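Local coordinates for mitogen-activated protein kinase, putative (Map kinase-like protein) (Leishmania major, PDB 3PG1) that is a MAP kinase-like protein of the Ser/Thr protein kinase fold and probably binds ATP to phosphorylate serine or threonine residues of its substrates, at residues A[84-89]-A[153-158]; A[199-204]-A[306-311]; A[241-246]-A[301-306]; A[314-319]-A[327-332]. All blocks are in the same frame, centred on the assembly; numbering follows the deposited sequence. Where two conformers were deposited one is given.

In the fold
All four contacts are largely buried, but their chemistry differs with their place in the fold. Interaction 1 is apolar and meets where the two kinase lobes adjoin, between the end of helix 70-85 and the loop after helix 133-152. Interactions 2 and 3 are wholly buried in the helical lobe, their centres about 8 Å apart, and use the same loop between helices 291-300 and 311-315: a salt bridge in the first, an aromatic side chain against helix 239-250 in the second. Interaction 4 has a surface rim, an exposed arginine beside two buried leucines. Its segment 327-332 touches 84-89, so interactions 1 and 4 adjoin, both against helix 133-152.

Interaction 1: A[84-89]-A[153-158]; sequences NHFHHP and AGVVHR
Phe86 and His85 meet the methyl group of Ala153 where the helix the kinase fold calls αC, 70-85, runs out beside the end of helix 133-152 (αE). The tight part is small. Phe86 CE1 lies 3.6 Å from Ala153 CB, which approaches the phenyl ring obliquely, and His85 NE2 is 3.9 Å from the same methyl, which here sits at the imidazole edge near the ring plane. One methyl is thus shared by two rings that also pack on each other: His85 CD2 stands 3.8 Å above one face of Phe86, offset toward the rim. The imidazole extends away from the backbone N (chi1 -172°), a torsion that carries NE2 to the carbonyl O of Glu335, to which it hydrogen-bonds. Val149 and Leu150 of helix 133-152 also touch Phe86, placing the ring in the buried seam between the lobes.

Away from this point the packing gives way in both segments. His87 and Pro89 are exposed, and so is Gly154, which with positive phi (75°) serves as the C-prime residue of a Schellman motif ending helix 133-152. Beyond this turn the chain runs into His157 and Arg158 of the HRD motif. Just before it gets there, Val155 CG2 reaches the edge of the phenyl ring near its plane, 4.1 Å from Phe86 CZ.

Interaction 2: A[199-204]-A[306-311]; sequences YRAPEL and QRRIST
The backbones stay well apart, Ala201 and Arg308 being 10.6 Å distant between CA atoms, so long side chains close the gap. Glu203 and Arg308 reach toward each other and join end-on in a two-pronged salt bridge. NH1 of Arg308 gives a hydrogen to Glu203 OE1 at 2.8 Å, and its NH2 reaches Glu203 OE2 at 2.8 Å in a nearly straight bond (175°). Each oxygen uses its syn lone pair, and the two flat groups are only 23° from coplanar. Glu203 CG sits between the backbone N and carbonyl carbon (chi1 60°), and the chain bends at chi2 to face the arginine. Further bonds hold the guanidinium, NE to Glu302 O and NH1 to Leu214 O, while Ala201 CB and Pro202 CD approach it obliquely from one side, 3.9 Å from Arg308 NH1 and NH2, respectively. This buried ion pair between the glutamate of the APE motif and the arginine of the loop before helix 311-315 is a hallmark of the eukaryotic protein kinase fold.

Interaction 3: A[241-246]-A[301-306]; sequences NQLNKI and LEFNPQ
Apolar packing joins Phe303 to two side chains one turn apart on helix 239-250. Ile246 CG2 lies at the edge of the phenyl ring, near its plane and 3.9 Å from Phe303 CD1, while Leu243 CD2 approaches obliquely, 4.2 Å from Phe303 CE1. Both aliphatic side chains lie roughly perpendicular to that of Phe303. With its CG pointing opposite the backbone N (chi1 -171°), Phe303 extends the ring from the loop to the helix. Pro202 and Pro253 also touch the ring, and Trp218 of helix 214-229 backs Ile246.

Hydrogen bonds act within each segment instead of between them. In the helix, Asn241 O accepts from Lys245 N at 3.0 Å and, on the opposite face of its plane, from Lys245 NZ at 3.3 Å. In the loop, Asn304 OD1 accepts from the backbone N of Gln306 at 2.9 Å to form an Asx turn. Asn304 ND2 in turn gives to Gln306 OE1 at 3.0 Å, so both ends of the amide are used and its rotation is fixed. The contact belongs to the kinase C-lobe, where helix 239-250, αG of the fold, packs on the loop that follows helix 291-300.

Interaction 4: A[314-319]-A[327-332]; sequences ALRHPY and LDLTEG
The chain that leaves helix 311-315, last of the kinase C-lobe helices, loops back and packs Leu329 against the end of that helix, on its way to the C-terminal extension found in MAP kinases. Leu315 and Leu329 lie alongside one another with opposite headings, Leu315 CD1 being 3.6 Å from Leu329 CD2. The other branch of Leu329 meets the next residue: its CD1 is 3.7 Å from both NE and NH2 of Arg316 and approaches the guanidinium obliquely. Extended from CG to NE, the arginine brings its end alongside that methyl, while NE makes a salt bridge with Glu312 of helix 311-315, from which Arg316 has just emerged. Arg316 is exposed and covers the outer side of a contact whose two leucines are buried.

Segment 314-319 is also braced internally: His317 ND1 accepts from the backbone N of Tyr319 at 3.0 Å, close to the ring plane. Phe324, from the intervening loop, touches both Arg316 and Leu329. Tyr141 of helix 133-152 packs on Leu315 and hydrogen-bonds Asp328 through its hydroxyl, while Tyr319 wedges in among helices 133-152, 291-300 and 214-229.

Interaction 1: A[84-89]-A[153-158]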
loop_
_atom_site.group_PDB
_atom_site.type_symbol
_atom_site.label_atom_id
_atom_site.label_comp_id
_atom_site.label_asym_id
_atom_site.label_seq_id
_atom_site.Cartn_x
_atom_site.Cartn_y
_atom_site.Cartn_z
ATOM N N ASN A 84 9.481 -9.995 0.159
ATOM C CA ASN A 84 10.803 -10.490 -0.187
ATOM C C ASN A 84 11.177 -10.363 -1.652
ATOM O O ASN A 84 12.343 -10.546 -2.002
ATOM C CB ASN A 84 10.926 -11.935 0.307
ATOM C CG ASN A 84 12.312 -12.329 0.721
ATOM O OD1 ASN A 84 13.123 -11.502 1.144
ATOM N ND2 ASN A 84 12.624 -13.604 0.562
ATOM N N HIS A 85 10.200 -10.011 -2.510
ATOM C CA HIS A 85 10.393 -9.841 -3.952
ATOM C C HIS A 85 11.118 -8.532 -4.328
ATOM O O HIS A 85 11.843 -8.487 -5.321
ATOM C CB HIS A 85 9.031 -9.932 -4.662
ATOM C CG HIS A 85 9.140 -9.962 -6.154
ATOM N ND1 HIS A 85 9.559 -11.098 -6.825
ATOM C CD2 HIS A 85 8.909 -8.982 -7.059
ATOM C CE1 HIS A 85 9.597 -10.763 -8.102
ATOM N NE2 HIS A 85 9.211 -9.504 -8.293
ATOM N N PHE A 86 10.887 -7.462 -3.573
ATOM C CA PHE A 86 11.475 -6.130 -3.867
ATOM C C PHE A 86 12.701 -5.843 -3.013
ATOM O O PHE A 86 12.762 -6.286 -1.881
ATOM C CB PHE A 86 10.425 -5.032 -3.636
ATOM C CG PHE A 86 9.248 -5.227 -4.564
ATOM C CD1 PHE A 86 9.305 -4.788 -5.883
ATOM C CD2 PHE A 86 8.125 -5.945 -4.151
ATOM C CE1 PHE A 86 8.255 -5.037 -6.759
ATOM C CE2 PHE A 86 7.074 -6.201 -5.038
ATOM C CZ PHE A 86 7.133 -5.727 -6.324
ATOM N N HIS A 87 13.634 -5.038 -3.540
ATOM C CA HIS A 87 14.842 -4.578 -2.857
ATOM C C HIS A 87 15.040 -3.193 -3.381
ATOM O O HIS A 87 15.904 -2.954 -4.231
ATOM C CB HIS A 87 16.045 -5.483 -3.192
ATOM C CG HIS A 87 15.797 -6.911 -2.829
ATOM N ND1 HIS A 87 15.304 -7.815 -3.762
ATOM C CD2 HIS A 87 15.875 -7.524 -1.624
ATOM C CE1 HIS A 87 15.140 -8.952 -3.105
ATOM N NE2 HIS A 87 15.484 -8.829 -1.821
ATOM N N HIS A 88 14.152 -2.289 -2.960
ATOM C CA HIS A 88 14.161 -0.932 -3.480
ATOM C C HIS A 88 13.935 0.065 -2.343
ATOM O O HIS A 88 13.112 -0.215 -1.477
ATOM C CB HIS A 88 13.067 -0.792 -4.573
ATOM C CG HIS A 88 13.133 0.496 -5.328
ATOM N ND1 HIS A 88 12.587 1.663 -4.811
ATOM C CD2 HIS A 88 13.642 0.752 -6.545
ATOM C CE1 HIS A 88 12.802 2.599 -5.716
ATOM N NE2 HIS A 88 13.443 2.106 -6.776
ATOM N N PRO A 89 14.621 1.235 -2.349
ATOM C CA PRO A 89 14.441 2.198 -1.241
ATOM C C PRO A 89 13.016 2.684 -0.969
ATOM O O PRO A 89 12.742 3.124 0.128
ATOM C CB PRO A 89 15.357 3.387 -1.624
ATOM C CG PRO A 89 16.273 2.890 -2.669
ATOM C CD PRO A 89 15.592 1.734 -3.351
ATOM N N ALA A 153 6.868 -4.864 -11.721
ATOM C CA ALA A 153 6.846 -6.284 -11.344
ATOM C C ALA A 153 5.419 -6.919 -11.479
ATOM O O ALA A 153 5.238 -8.061 -11.064
ATOM C CB ALA A 153 7.340 -6.447 -9.914
ATOM N N GLY A 154 4.457 -6.205 -12.072
ATOM C CA GLY A 154 3.078 -6.685 -12.232
ATOM C C GLY A 154 2.249 -6.640 -10.953
ATOM O O GLY A 154 1.221 -7.309 -10.846
ATOM N N VAL A 155 2.688 -5.865 -9.958
ATOM C CA VAL A 155 1.983 -5.797 -8.688
ATOM C C VAL A 155 1.183 -4.522 -8.610
ATOM O O VAL A 155 1.701 -3.433 -8.878
ATOM C CB VAL A 155 3.005 -5.984 -7.518
ATOM C CG1 VAL A 155 2.358 -5.764 -6.131
ATOM C CG2 VAL A 155 3.632 -7.367 -7.607
ATOM N N VAL A 156 -0.070 -4.650 -8.226
ATOM C CA VAL A 156 -0.942 -3.492 -8.072
ATOM C C VAL A 156 -1.150 -3.294 -6.578
ATOM O O VAL A 156 -1.466 -4.272 -5.872
ATOM C CB VAL A 156 -2.285 -3.723 -8.826
ATOM C CG1 VAL A 156 -3.231 -2.526 -8.630
ATOM C CG2 VAL A 156 -2.011 -3.955 -10.332
ATOM N N HIS A 157 -0.959 -2.044 -6.075
ATOM C CA HIS A 157 -1.140 -1.802 -4.631
ATOM C C HIS A 157 -2.594 -2.007 -4.294
ATOM O O HIS A 157 -2.930 -2.862 -3.474
ATOM C CB HIS A 157 -0.654 -0.378 -4.193
ATOM C CG HIS A 157 -0.581 -0.208 -2.708
ATOM N ND1 HIS A 157 -1.684 -0.430 -1.895
ATOM C CD2 HIS A 157 0.484 0.095 -1.921
ATOM C CE1 HIS A 157 -1.257 -0.271 -0.652
ATOM N NE2 HIS A 157 0.044 0.041 -0.621
ATOM N N ARG A 158 -3.459 -1.243 -4.941
ATOM C CA ARG A 158 -4.912 -1.299 -4.792
ATOM C C ARG A 158 -5.483 -0.617 -3.551
ATOM O O ARG A 158 -6.696 -0.360 -3.494
ATOM C CB ARG A 158 -5.444 -2.738 -4.980
ATOM C CG ARG A 158 -6.884 -2.783 -5.489
ATOM C CD ARG A 158 -7.400 -4.204 -5.346
ATOM N NE ARG A 158 -8.841 -4.230 -5.105
ATOM C CZ ARG A 158 -9.569 -5.340 -5.029
ATOM N NH1 ARG A 158 -8.997 -6.532 -5.170
ATOM N NH2 ARG A 158 -10.876 -5.266 -4.821
#

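Interaction 2: A[199-204]-A[306-311]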
loop_
_atom_site.group_PDB
_atom_site.type_symbol
_atom_site.label_atom_id
_atom_site.label_comp_id
_atom_site.label_asym_id
_atom_site.label_seq_id
_atom_site.Cartn_x
_atom_site.Cartn_y
_atom_site.Cartn_z
ATOM N N TYR A 199 -9.999 7.138 -1.419
ATOM C CA TYR A 199 -8.887 7.083 -2.387
ATOM C C TYR A 199 -9.116 6.090 -3.503
ATOM O O TYR A 199 -8.200 5.848 -4.257
ATOM C CB TYR A 199 -7.562 6.759 -1.636
ATOM C CG TYR A 199 -7.328 7.707 -0.473
ATOM C CD1 TYR A 199 -6.571 8.863 -0.633
ATOM C CD2 TYR A 199 -7.909 7.469 0.777
ATOM C CE1 TYR A 199 -6.412 9.773 0.416
ATOM C CE2 TYR A 199 -7.767 8.376 1.824
ATOM C CZ TYR A 199 -7.006 9.521 1.643
ATOM O OH TYR A 199 -6.836 10.408 2.682
ATOM N N ARG A 200 -10.320 5.488 -3.589
ATOM C CA ARG A 200 -10.634 4.454 -4.579
ATOM C C ARG A 200 -10.998 5.069 -5.911
ATOM O O ARG A 200 -11.867 5.942 -5.988
ATOM C CB ARG A 200 -11.791 3.550 -4.093
ATOM C CG ARG A 200 -11.507 2.849 -2.770
ATOM C CD ARG A 200 -11.526 1.342 -2.878
ATOM N NE ARG A 200 -11.417 0.705 -1.562
ATOM C CZ ARG A 200 -10.278 0.522 -0.895
ATOM N NH1 ARG A 200 -9.126 0.945 -1.400
ATOM N NH2 ARG A 200 -10.291 -0.046 0.305
ATOM N N ALA A 201 -10.373 4.546 -6.962
ATOM C CA ALA A 201 -10.566 4.954 -8.342
ATOM C C ALA A 201 -12.026 4.698 -8.700
ATOM O O ALA A 201 -12.618 3.772 -8.136
ATOM C CB ALA A 201 -9.647 4.133 -9.236
ATOM N N PRO A 202 -12.609 5.472 -9.634
ATOM C CA PRO A 202 -14.028 5.226 -10.045
ATOM C C PRO A 202 -14.323 3.782 -10.428
ATOM O O PRO A 202 -15.316 3.241 -9.957
ATOM C CB PRO A 202 -14.213 6.183 -11.229
ATOM C CG PRO A 202 -13.269 7.316 -10.898
ATOM C CD PRO A 202 -12.053 6.640 -10.339
ATOM N N GLU A 203 -13.407 3.113 -11.148
ATOM C CA GLU A 203 -13.598 1.694 -11.490
ATOM C C GLU A 203 -13.629 0.761 -10.256
ATOM O O GLU A 203 -14.320 -0.245 -10.318
ATOM C CB GLU A 203 -12.583 1.199 -12.581
ATOM C CG GLU A 203 -11.098 1.307 -12.189
ATOM C CD GLU A 203 -10.364 2.613 -12.467
ATOM O OE1 GLU A 203 -9.131 2.540 -12.656
ATOM O OE2 GLU A 203 -10.991 3.701 -12.471
ATOM N N LEU A 204 -12.934 1.092 -9.126
ATOM C CA LEU A 204 -13.065 0.234 -7.919
ATOM C C LEU A 204 -14.362 0.556 -7.196
ATOM O O LEU A 204 -14.994 -0.343 -6.639
ATOM C CB LEU A 204 -11.881 0.394 -6.947
ATOM C CG LEU A 204 -10.488 -0.092 -7.484
ATOM C CD1 LEU A 204 -9.454 0.098 -6.442
ATOM C CD2 LEU A 204 -10.518 -1.619 -7.845
ATOM N N GLN A 306 -8.555 4.377 -19.049
ATOM C CA GLN A 306 -7.972 4.324 -20.411
ATOM C C GLN A 306 -7.273 5.660 -20.769
ATOM O O GLN A 306 -6.418 5.631 -21.625
ATOM C CB GLN A 306 -9.072 4.098 -21.468
ATOM C CG GLN A 306 -9.838 2.809 -21.186
ATOM C CD GLN A 306 -11.029 2.592 -22.043
ATOM O OE1 GLN A 306 -11.782 3.517 -22.389
ATOM N NE2 GLN A 306 -11.269 1.332 -22.358
ATOM N N ARG A 307 -7.650 6.808 -20.134
ATOM C CA ARG A 307 -7.060 8.142 -20.424
ATOM C C ARG A 307 -6.196 8.625 -19.268
ATOM O O ARG A 307 -5.726 9.770 -19.318
ATOM C CB ARG A 307 -8.195 9.220 -20.574
ATOM C CG ARG A 307 -9.103 9.080 -21.744
ATOM C CD ARG A 307 -10.194 10.159 -21.792
ATOM N NE ARG A 307 -11.506 9.504 -21.954
ATOM C CZ ARG A 307 -12.054 9.180 -23.120
ATOM N NH1 ARG A 307 -11.474 9.534 -24.258
ATOM N NH2 ARG A 307 -13.207 8.537 -23.158
ATOM N N ARG A 308 -6.085 7.834 -18.204
ATOM C CA ARG A 308 -5.339 8.177 -16.977
ATOM C C ARG A 308 -3.820 8.043 -17.193
ATOM O O ARG A 308 -3.320 7.066 -17.799
ATOM C CB ARG A 308 -5.844 7.364 -15.772
ATOM C CG ARG A 308 -5.423 7.974 -14.393
ATOM C CD ARG A 308 -5.999 7.155 -13.222
ATOM N NE ARG A 308 -7.474 7.059 -13.358
ATOM C CZ ARG A 308 -8.211 5.985 -13.060
ATOM N NH1 ARG A 308 -7.645 4.915 -12.515
ATOM N NH2 ARG A 308 -9.530 6.004 -13.235
ATOM N N ILE A 309 -3.094 9.042 -16.729
ATOM C CA ILE A 309 -1.643 9.114 -16.971
ATOM C C ILE A 309 -0.924 7.908 -16.319
ATOM O O ILE A 309 -1.269 7.529 -15.217
ATOM C CB ILE A 309 -1.057 10.485 -16.537
ATOM C CG1 ILE A 309 0.406 10.696 -17.061
ATOM C CG2 ILE A 309 -1.106 10.651 -14.973
ATOM C CD1 ILE A 309 0.955 12.172 -16.840
ATOM N N SER A 310 0.016 7.278 -17.033
ATOM C CA SER A 310 0.764 6.135 -16.521
ATOM C C SER A 310 1.843 6.606 -15.529
ATOM O O SER A 310 2.150 7.801 -15.491
ATOM C CB SER A 310 1.409 5.373 -17.679
ATOM O OG SER A 310 2.375 6.209 -18.306
ATOM N N THR A 311 2.416 5.694 -14.708
ATOM C CA THR A 311 3.491 6.131 -13.776
ATOM C C THR A 311 4.664 6.711 -14.512
ATOM O O THR A 311 5.233 7.716 -14.056
ATOM C CB THR A 311 4.071 5.005 -12.895
ATOM O OG1 THR A 311 4.508 3.974 -13.763
ATOM C CG2 THR A 311 3.119 4.492 -11.908
#

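Interaction 3: A[241-246]-A[301-306]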
loop_
_atom_site.group_PDB
_atom_site.type_symbol
_atom_site.label_atom_id
_atom_site.label_comp_id
_atom_site.label_asym_id
_atom_site.label_seq_id
_atom_site.Cartn_x
_atom_site.Cartn_y
_atom_site.Cartn_z
ATOM N N ASN A 241 -22.809 9.240 -3.399
ATOM C CA ASN A 241 -22.274 10.523 -3.021
ATOM C C ASN A 241 -20.773 10.632 -3.212
ATOM O O ASN A 241 -20.272 11.736 -3.396
ATOM C CB ASN A 241 -22.843 11.055 -1.700
ATOM C CG ASN A 241 -22.212 10.502 -0.432
ATOM O OD1 ASN A 241 -21.026 10.280 -0.370
ATOM N ND2 ASN A 241 -23.004 10.298 0.621
ATOM N N GLN A 242 -20.073 9.482 -3.241
ATOM C CA GLN A 242 -18.634 9.418 -3.533
ATOM C C GLN A 242 -18.476 9.700 -5.033
ATOM O O GLN A 242 -17.659 10.532 -5.444
ATOM C CB GLN A 242 -18.061 8.005 -3.203
ATOM C CG GLN A 242 -16.516 7.875 -3.487
ATOM C CD GLN A 242 -15.670 8.681 -2.505
ATOM O OE1 GLN A 242 -16.059 8.923 -1.376
ATOM N NE2 GLN A 242 -14.470 9.072 -2.888
ATOM N N LEU A 243 -19.275 9.036 -5.851
ATOM C CA LEU A 243 -19.233 9.284 -7.310
ATOM C C LEU A 243 -19.650 10.706 -7.650
ATOM O O LEU A 243 -19.048 11.310 -8.546
ATOM C CB LEU A 243 -20.068 8.273 -8.097
ATOM C CG LEU A 243 -19.434 6.853 -8.210
ATOM C CD1 LEU A 243 -20.417 5.862 -8.817
ATOM C CD2 LEU A 243 -18.044 6.868 -9.011
ATOM N N ASN A 244 -20.632 11.258 -6.911
ATOM C CA ASN A 244 -21.044 12.633 -7.120
ATOM C C ASN A 244 -19.914 13.612 -6.794
ATOM O O ASN A 244 -19.681 14.530 -7.561
ATOM C CB ASN A 244 -22.315 12.973 -6.319
ATOM C CG ASN A 244 -22.821 14.350 -6.655
ATOM O OD1 ASN A 244 -23.413 14.565 -7.710
ATOM N ND2 ASN A 244 -22.640 15.300 -5.758
ATOM N N LYS A 245 -19.225 13.426 -5.662
ATOM C CA LYS A 245 -18.092 14.273 -5.281
ATOM C C LYS A 245 -16.991 14.244 -6.329
ATOM O O LYS A 245 -16.366 15.268 -6.598
ATOM C CB LYS A 245 -17.549 13.842 -3.908
ATOM C CG LYS A 245 -18.459 14.433 -2.799
ATOM C CD LYS A 245 -18.197 13.807 -1.451
ATOM C CE LYS A 245 -19.249 14.229 -0.450
ATOM N NZ LYS A 245 -20.525 13.482 -0.653
ATOM N N ILE A 246 -16.770 13.073 -6.942
ATOM C CA ILE A 246 -15.737 12.925 -7.958
ATOM C C ILE A 246 -16.141 13.696 -9.226
ATOM O O ILE A 246 -15.338 14.473 -9.766
ATOM C CB ILE A 246 -15.495 11.407 -8.260
ATOM C CG1 ILE A 246 -14.798 10.695 -7.069
ATOM C CG2 ILE A 246 -14.697 11.245 -9.590
ATOM C CD1 ILE A 246 -14.664 9.057 -7.226
ATOM N N LEU A 301 -6.156 12.278 -12.172
ATOM C CA LEU A 301 -7.559 12.088 -11.752
ATOM C C LEU A 301 -8.511 12.041 -12.933
ATOM O O LEU A 301 -9.591 12.644 -12.884
ATOM C CB LEU A 301 -7.956 13.161 -10.712
ATOM C CG LEU A 301 -7.163 13.113 -9.358
ATOM C CD1 LEU A 301 -7.546 14.277 -8.483
ATOM C CD2 LEU A 301 -7.370 11.782 -8.620
ATOM N N GLU A 302 -8.121 11.300 -13.998
ATOM C CA GLU A 302 -9.025 11.064 -15.121
ATOM C C GLU A 302 -9.989 9.994 -14.656
ATOM O O GLU A 302 -9.544 8.956 -14.186
ATOM C CB GLU A 302 -8.285 10.548 -16.387
ATOM C CG GLU A 302 -7.724 11.691 -17.195
ATOM C CD GLU A 302 -8.721 12.505 -18.002
ATOM O OE1 GLU A 302 -9.901 12.105 -18.133
ATOM O OE2 GLU A 302 -8.282 13.533 -18.556
ATOM N N PHE A 303 -11.287 10.234 -14.823
ATOM C CA PHE A 303 -12.324 9.283 -14.394
ATOM C C PHE A 303 -12.112 7.934 -15.092
ATOM O O PHE A 303 -12.166 6.871 -14.468
ATOM C CB PHE A 303 -13.710 9.851 -14.768
ATOM C CG PHE A 303 -14.863 9.069 -14.184
ATOM C CD1 PHE A 303 -15.450 9.457 -12.984
ATOM C CD2 PHE A 303 -15.338 7.918 -14.814
ATOM C CE1 PHE A 303 -16.527 8.731 -12.443
ATOM C CE2 PHE A 303 -16.398 7.173 -14.257
ATOM C CZ PHE A 303 -17.006 7.608 -13.097
ATOM N N ASN A 304 -11.853 7.980 -16.384
ATOM C CA ASN A 304 -11.677 6.753 -17.156
ATOM C C ASN A 304 -10.193 6.327 -17.130
ATOM O O ASN A 304 -9.358 7.072 -17.653
ATOM C CB ASN A 304 -12.166 6.992 -18.609
ATOM C CG ASN A 304 -11.990 5.813 -19.538
ATOM O OD1 ASN A 304 -11.453 4.792 -19.143
ATOM N ND2 ASN A 304 -12.515 5.889 -20.779
ATOM N N PRO A 305 -9.851 5.107 -16.605
ATOM C CA PRO A 305 -8.434 4.657 -16.597
ATOM C C PRO A 305 -7.772 4.569 -17.974
ATOM O O PRO A 305 -6.552 4.736 -18.066
ATOM C CB PRO A 305 -8.517 3.254 -15.967
ATOM C CG PRO A 305 -9.885 2.837 -16.200
ATOM C CD PRO A 305 -10.716 4.069 -16.008
ATOM N N GLN A 306 -8.555 4.377 -19.049
ATOM C CA GLN A 306 -7.972 4.324 -20.411
ATOM C C GLN A 306 -7.273 5.660 -20.769
ATOM O O GLN A 306 -6.418 5.631 -21.625
ATOM C CB GLN A 306 -9.072 4.098 -21.468
ATOM C CG GLN A 306 -9.838 2.809 -21.186
ATOM C CD GLN A 306 -11.029 2.592 -22.043
ATOM O OE1 GLN A 306 -11.782 3.517 -22.389
ATOM N NE2 GLN A 306 -11.269 1.332 -22.358
#

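Interaction 4: A[314-319]-A[327-332]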
loop_
_atom_site.group_PDB
_atom_site.type_symbol
_atom_site.label_atom_id
_atom_site.label_comp_id
_atom_site.label_asym_id
_atom_site.label_seq_id
_atom_site.Cartn_x
_atom_site.Cartn_y
_atom_site.Cartn_z
ATOM N N ALA A 314 3.819 10.228 -15.728
ATOM C CA ALA A 314 3.657 11.149 -14.568
ATOM C C ALA A 314 5.073 11.511 -14.093
ATOM O O ALA A 314 5.358 12.668 -13.868
ATOM C CB ALA A 314 2.928 10.433 -13.446
ATOM N N LEU A 315 5.954 10.512 -13.948
ATOM C CA LEU A 315 7.369 10.737 -13.554
ATOM C C LEU A 315 8.104 11.650 -14.545
ATOM O O LEU A 315 8.897 12.495 -14.112
ATOM C CB LEU A 315 8.120 9.425 -13.346
ATOM C CG LEU A 315 7.703 8.674 -12.017
ATOM C CD1 LEU A 315 8.070 7.206 -12.081
ATOM C CD2 LEU A 315 8.350 9.329 -10.772
ATOM N N ARG A 316 7.752 11.567 -15.856
ATOM C CA ARG A 316 8.351 12.398 -16.913
ATOM C C ARG A 316 7.680 13.751 -17.093
ATOM O O ARG A 316 8.118 14.560 -17.915
ATOM C CB ARG A 316 8.372 11.645 -18.247
ATOM C CG ARG A 316 9.394 10.491 -18.243
ATOM C CD ARG A 316 9.419 9.841 -19.595
ATOM N NE ARG A 316 10.480 8.841 -19.716
ATOM C CZ ARG A 316 11.737 9.107 -20.063
ATOM N NH1 ARG A 316 12.125 10.363 -20.280
ATOM N NH2 ARG A 316 12.612 8.132 -20.196
ATOM N N HIS A 317 6.634 14.012 -16.316
ATOM C CA HIS A 317 5.880 15.233 -16.400
ATOM C C HIS A 317 6.771 16.399 -15.943
ATOM O O HIS A 317 7.558 16.215 -15.018
ATOM C CB HIS A 317 4.584 15.120 -15.536
ATOM C CG HIS A 317 3.624 16.272 -15.694
ATOM N ND1 HIS A 317 3.869 17.515 -15.109
ATOM C CD2 HIS A 317 2.457 16.339 -16.378
ATOM C CE1 HIS A 317 2.832 18.274 -15.423
ATOM N NE2 HIS A 317 1.949 17.606 -16.169
ATOM N N PRO A 318 6.666 17.585 -16.593
ATOM C CA PRO A 318 7.497 18.739 -16.174
ATOM C C PRO A 318 7.405 19.115 -14.689
ATOM O O PRO A 318 8.349 19.692 -14.173
ATOM C CB PRO A 318 7.009 19.904 -17.058
ATOM C CG PRO A 318 6.233 19.276 -18.157
ATOM C CD PRO A 318 5.799 17.902 -17.751
ATOM N N TYR A 319 6.343 18.698 -13.981
ATOM C CA TYR A 319 6.213 18.896 -12.533
ATOM C C TYR A 319 7.443 18.367 -11.763
ATOM O O TYR A 319 7.853 18.964 -10.770
ATOM C CB TYR A 319 4.927 18.226 -12.013
ATOM C CG TYR A 319 4.755 18.328 -10.507
ATOM C CD1 TYR A 319 4.499 19.562 -9.893
ATOM C CD2 TYR A 319 4.942 17.215 -9.686
ATOM C CE1 TYR A 319 4.411 19.675 -8.509
ATOM C CE2 TYR A 319 4.784 17.302 -8.301
ATOM C CZ TYR A 319 4.530 18.540 -7.718
ATOM O OH TYR A 319 4.349 18.635 -6.364
ATOM N N LEU A 327 17.314 7.215 -14.922
ATOM C CA LEU A 327 17.841 6.048 -14.218
ATOM C C LEU A 327 16.889 5.575 -13.121
ATOM O O LEU A 327 16.882 4.400 -12.784
ATOM C CB LEU A 327 19.224 6.358 -13.624
ATOM C CG LEU A 327 20.406 5.961 -14.481
ATOM C CD1 LEU A 327 21.585 6.791 -14.144
ATOM C CD2 LEU A 327 20.765 4.480 -14.299
ATOM N N ASP A 328 16.086 6.511 -12.538
ATOM C CA ASP A 328 15.102 6.141 -11.497
ATOM C C ASP A 328 14.022 5.197 -12.048
ATOM O O ASP A 328 13.431 4.422 -11.290
ATOM C CB ASP A 328 14.474 7.398 -10.880
ATOM C CG ASP A 328 15.468 8.179 -10.028
ATOM O OD1 ASP A 328 16.293 7.527 -9.306
ATOM O OD2 ASP A 328 15.445 9.425 -10.084
ATOM N N LEU A 329 13.810 5.220 -13.363
ATOM C CA LEU A 329 12.823 4.322 -13.990
ATOM C C LEU A 329 13.279 2.856 -14.091
ATOM O O LEU A 329 12.441 1.969 -14.274
ATOM C CB LEU A 329 12.389 4.843 -15.395
ATOM C CG LEU A 329 11.796 6.272 -15.452
ATOM C CD1 LEU A 329 11.628 6.724 -16.896
ATOM C CD2 LEU A 329 10.422 6.354 -14.710
ATOM N N THR A 330 14.595 2.602 -14.015
ATOM C CA THR A 330 15.129 1.244 -14.235
ATOM C C THR A 330 15.993 0.707 -13.097
ATOM O O THR A 330 16.198 -0.504 -13.024
ATOM C CB THR A 330 15.948 1.205 -15.531
ATOM O OG1 THR A 330 16.952 2.189 -15.419
ATOM C CG2 THR A 330 15.089 1.441 -16.806
ATOM N N GLU A 331 16.487 1.564 -12.222
ATOM C CA GLU A 331 17.368 1.072 -11.128
ATOM C C GLU A 331 16.612 0.409 -10.012
ATOM O O GLU A 331 15.592 0.937 -9.576
ATOM C CB GLU A 331 18.250 2.200 -10.557
ATOM C CG GLU A 331 19.482 2.495 -11.374
ATOM C CD GLU A 331 20.437 1.322 -11.507
ATOM O OE1 GLU A 331 20.574 0.820 -12.639
ATOM O OE2 GLU A 331 20.998 0.867 -10.485
ATOM N N GLY A 332 17.122 -0.736 -9.558
ATOM C CA GLY A 332 16.536 -1.498 -8.453
ATOM C C GLY A 332 15.192 -2.133 -8.741
ATOM O O GLY A 332 14.400 -2.400 -7.827
#